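PDB 5GPC: transcriptional regulator (TetR/AcrR family), which binds DNA and probably represses transcription, as a TetR/AcrR-family regulator with a predicted helix-turn-helix. Local coordinates for residues D52-L57 and T113-K118. Residues are numbered along the deposited sequence; the frame is centred on the assembly and turned at random.
Sequences DVLISL and TELRLK
Leu115 reaches across to helix 50-62 and sets its CD1 methyl against the backbone of that helix and its CD2 methyl against Leu54 CB, an example of how neighbouring helices pack through aliphatic carbons while charged ends lie at the margin. Its CG stands anti to the backbone N (chi1 -174°), and from there CD1 lies 3.7 Å from Ile55 CA and beside the Leu54 carbonyl, while CD2 meets Leu54 CB at 3.8 Å. The leucine thus straddles the line between two consecutive residues of the opposing helix. Ile55 answers from its own side: its CG1 branch runs past Leu115 in the opposite direction, with CG1 3.8 Å from Leu115 CD1. The other branch, CG2, rests 3.9 Å from Lys118 CG. Lys118 touches Ile55 through this CG, which also lies near Ile55 CG1; a bend at chi2 (-57°) carries its ammonium away from Ile55 toward Glu114 of its own helix, in a long ion pair. Leu54 also packs on Ile19 of helix 6-22, Tyr24 and Leu108, and Glu51 accepts a hydrogen bond from Thr113 OG1 at the start of helix 114-139. The two short helical segments run nearly parallel, at 12° with axes 9.7 Å apart. Joining the helix that follows the predicted helix-turn-helix and leads into the C-terminal part of the chain to helix 114-139, this is the interdomain packing of the all-helical TetR fold, as in other TetR-family repressors, where effector signals are thought to pass between the domains by this route.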
ATOM      1  N   ASP A  52       2.581 -14.920   0.745  1.00 46.86           N
ATOM      2  CA  ASP A  52       3.505 -15.825   1.414  1.00 42.04           C
ATOM      3  C   ASP A  52       2.841 -17.184   1.601  1.00 41.78           C
ATOM      4  O   ASP A  52       3.509 -18.218   1.592  1.00 42.19           O
ATOM      5  CB  ASP A  52       3.958 -15.264   2.760  1.00 44.68           C
ATOM      6  CG  ASP A  52       4.978 -16.152   3.444  1.00 47.23           C
ATOM      7  OD1 ASP A  52       5.855 -16.698   2.740  1.00 47.05           O
ATOM      8  OD2 ASP A  52       4.900 -16.310   4.679  1.00 50.14           O
ATOM      9  N   VAL A  53       1.523 -17.172   1.773  1.00 36.17           N
ATOM     10  CA  VAL A  53       0.753 -18.407   1.809  1.00 39.77           C
ATOM     11  C   VAL A  53       0.864 -19.093   0.454  1.00 39.62           C
ATOM     12  O   VAL A  53       1.041 -20.307   0.371  1.00 43.11           O
ATOM     13  CB  VAL A  53      -0.734 -18.155   2.142  1.00 39.62           C
ATOM     14  CG1 VAL A  53      -1.521 -19.461   2.106  1.00 35.92           C
ATOM     15  CG2 VAL A  53      -0.874 -17.477   3.493  1.00 34.70           C
ATOM     16  N   LEU A  54       0.780 -18.295  -0.605  1.00 35.00           N
ATOM     17  CA  LEU A  54       0.854 -18.803  -1.969  1.00 39.48           C
ATOM     18  C   LEU A  54       2.265 -19.235  -2.356  1.00 40.20           C
ATOM     19  O   LEU A  54       2.440 -20.094  -3.219  1.00 42.28           O
ATOM     20  CB  LEU A  54       0.346 -17.747  -2.948  1.00 41.46           C
ATOM     21  CG  LEU A  54      -1.164 -17.790  -3.159  1.00 35.31           C
ATOM     22  CD1 LEU A  54      -1.647 -16.578  -3.932  1.00 38.27           C
ATOM     23  CD2 LEU A  54      -1.513 -19.065  -3.892  1.00 31.28           C
ATOM     24  N   ILE A  55       3.266 -18.635  -1.724  1.00 35.73           N
ATOM     25  CA  ILE A  55       4.648 -19.030  -1.962  1.00 41.45           C
ATOM     26  C   ILE A  55       4.956 -20.327  -1.227  1.00 42.15           C
ATOM     27  O   ILE A  55       5.488 -21.270  -1.813  1.00 42.42           O
ATOM     28  CB  ILE A  55       5.638 -17.937  -1.521  1.00 44.72           C
ATOM     29  CG1 ILE A  55       5.628 -16.781  -2.523  1.00 42.36           C
ATOM     30  CG2 ILE A  55       7.041 -18.505  -1.401  1.00 34.54           C
ATOM     31  CD1 ILE A  55       6.289 -15.525  -2.008  1.00 47.44           C
ATOM     32  N   SER A  56       4.610 -20.368   0.057  1.00 40.70           N
ATOM     33  CA  SER A  56       4.817 -21.558   0.875  1.00 42.46           C
ATOM     34  C   SER A  56       4.069 -22.750   0.296  1.00 44.59           C
ATOM     35  O   SER A  56       4.564 -23.874   0.317  1.00 40.04           O
ATOM     36  CB  SER A  56       4.368 -21.308   2.317  1.00 40.60           C
ATOM     37  OG  SER A  56       4.957 -20.128   2.836  1.00 44.87           O
ATOM     38  N   LEU A  57       2.873 -22.486  -0.222  1.00 40.97           N
ATOM     39  CA  LEU A  57       2.063 -23.507  -0.873  1.00 37.59           C
ATOM     40  C   LEU A  57       2.848 -24.165  -1.999  1.00 40.12           C
ATOM     41  O   LEU A  57       2.965 -25.388  -2.056  1.00 43.78           O
ATOM     42  CB  LEU A  57       0.765 -22.895  -1.409  1.00 40.93           C
ATOM     43  CG  LEU A  57      -0.350 -23.790  -1.955  1.00 38.09           C
ATOM     44  CD1 LEU A  57      -1.673 -23.051  -1.866  1.00 42.68           C
ATOM     45  CD2 LEU A  57      -0.099 -24.222  -3.394  1.00 39.48           C
ATOM     46  N   THR A 113       4.144 -11.442  -9.635  1.00 76.79           N
ATOM     47  CA  THR A 113       4.727 -10.942  -8.401  1.00 72.98           C
ATOM     48  C   THR A 113       5.935 -11.777  -7.978  1.00 61.00           C
ATOM     49  O   THR A 113       6.628 -12.339  -8.824  1.00 60.39           O
ATOM     50  CB  THR A 113       3.680 -10.939  -7.282  1.00 76.47           C
ATOM     51  OG1 THR A 113       3.088 -12.241  -7.186  1.00 72.14           O
ATOM     52  CG2 THR A 113       2.584  -9.930  -7.588  1.00 70.08           C
ATOM     53  N   GLU A 114       6.187 -11.862  -6.674  1.00 60.86           N
ATOM     54  CA  GLU A 114       7.317 -12.645  -6.181  1.00 63.53           C
ATOM     55  C   GLU A 114       7.021 -14.138  -6.286  1.00 61.33           C
ATOM     56  O   GLU A 114       7.935 -14.963  -6.309  1.00 59.12           O
ATOM     57  CB  GLU A 114       7.665 -12.275  -4.735  1.00 65.92           C
ATOM     58  CG  GLU A 114       8.907 -12.995  -4.210  1.00 73.87           C
ATOM     59  CD  GLU A 114       9.285 -12.593  -2.800  1.00 87.88           C
ATOM     60  OE1 GLU A 114       8.567 -11.769  -2.199  1.00 96.54           O
ATOM     61  OE2 GLU A 114      10.307 -13.106  -2.295  1.00 86.20           O
ATOM     62  N   LEU A 115       5.741 -14.485  -6.350  1.00 60.58           N
ATOM     63  CA  LEU A 115       5.358 -15.870  -6.579  1.00 54.35           C
ATOM     64  C   LEU A 115       5.931 -16.323  -7.917  1.00 54.34           C
ATOM     65  O   LEU A 115       6.477 -17.419  -8.030  1.00 46.42           O
ATOM     66  CB  LEU A 115       3.838 -16.033  -6.551  1.00 52.11           C
ATOM     67  CG  LEU A 115       3.324 -17.474  -6.626  1.00 49.66           C
ATOM     68  CD1 LEU A 115       3.993 -18.338  -5.571  1.00 47.22           C
ATOM     69  CD2 LEU A 115       1.811 -17.517  -6.478  1.00 47.33           C
ATOM     70  N   ARG A 116       5.821 -15.454  -8.920  1.00 57.76           N
ATOM     71  CA  ARG A 116       6.400 -15.696 -10.238  1.00 53.16           C
ATOM     72  C   ARG A 116       7.905 -15.937 -10.137  1.00 52.80           C
ATOM     73  O   ARG A 116       8.457 -16.777 -10.848  1.00 49.65           O
ATOM     74  CB  ARG A 116       6.113 -14.516 -11.168  1.00 54.74           C
ATOM     75  CG  ARG A 116       6.343 -14.793 -12.645  1.00 55.40           C
ATOM     76  CD  ARG A 116       5.358 -15.817 -13.187  1.00 61.42           C
ATOM     77  NE  ARG A 116       5.934 -17.156 -13.260  1.00 64.65           N
ATOM     78  CZ  ARG A 116       5.304 -18.213 -13.763  1.00 67.84           C
ATOM     79  NH1 ARG A 116       4.073 -18.087 -14.239  1.00 77.35           N
ATOM     80  NH2 ARG A 116       5.904 -19.395 -13.792  1.00 53.70           N
ATOM     81  N   LEU A 117       8.561 -15.192  -9.251  1.00 54.53           N
ATOM     82  CA  LEU A 117       9.980 -15.389  -8.976  1.00 41.06           C
ATOM     83  C   LEU A 117      10.232 -16.788  -8.426  1.00 46.08           C
ATOM     84  O   LEU A 117      11.079 -17.522  -8.932  1.00 45.68           O
ATOM     85  CB  LEU A 117      10.498 -14.345  -7.980  1.00 56.09           C
ATOM     86  CG  LEU A 117      10.495 -12.863  -8.361  1.00 63.44           C
ATOM     87  CD1 LEU A 117      10.872 -12.013  -7.157  1.00 62.45           C
ATOM     88  CD2 LEU A 117      11.443 -12.598  -9.518  1.00 64.19           C
ATOM     89  N   LYS A 118       9.482 -17.151  -7.389  1.00 52.78           N
ATOM     90  CA  LYS A 118       9.687 -18.415  -6.687  1.00 51.40           C
ATOM     91  C   LYS A 118       9.341 -19.630  -7.544  1.00 47.96           C
ATOM     92  O   LYS A 118       9.985 -20.674  -7.435  1.00 45.01           O
ATOM     93  CB  LYS A 118       8.869 -18.438  -5.394  1.00 50.17           C
ATOM     94  CG  LYS A 118       9.230 -17.328  -4.417  1.00 62.86           C
ATOM     95  CD  LYS A 118      10.711 -17.367  -4.064  1.00 69.51           C
ATOM     96  CE  LYS A 118      11.088 -16.255  -3.097  1.00 72.96           C
ATOM     97  NZ  LYS A 118      12.566 -16.125  -2.954  1.00 71.27           N
TER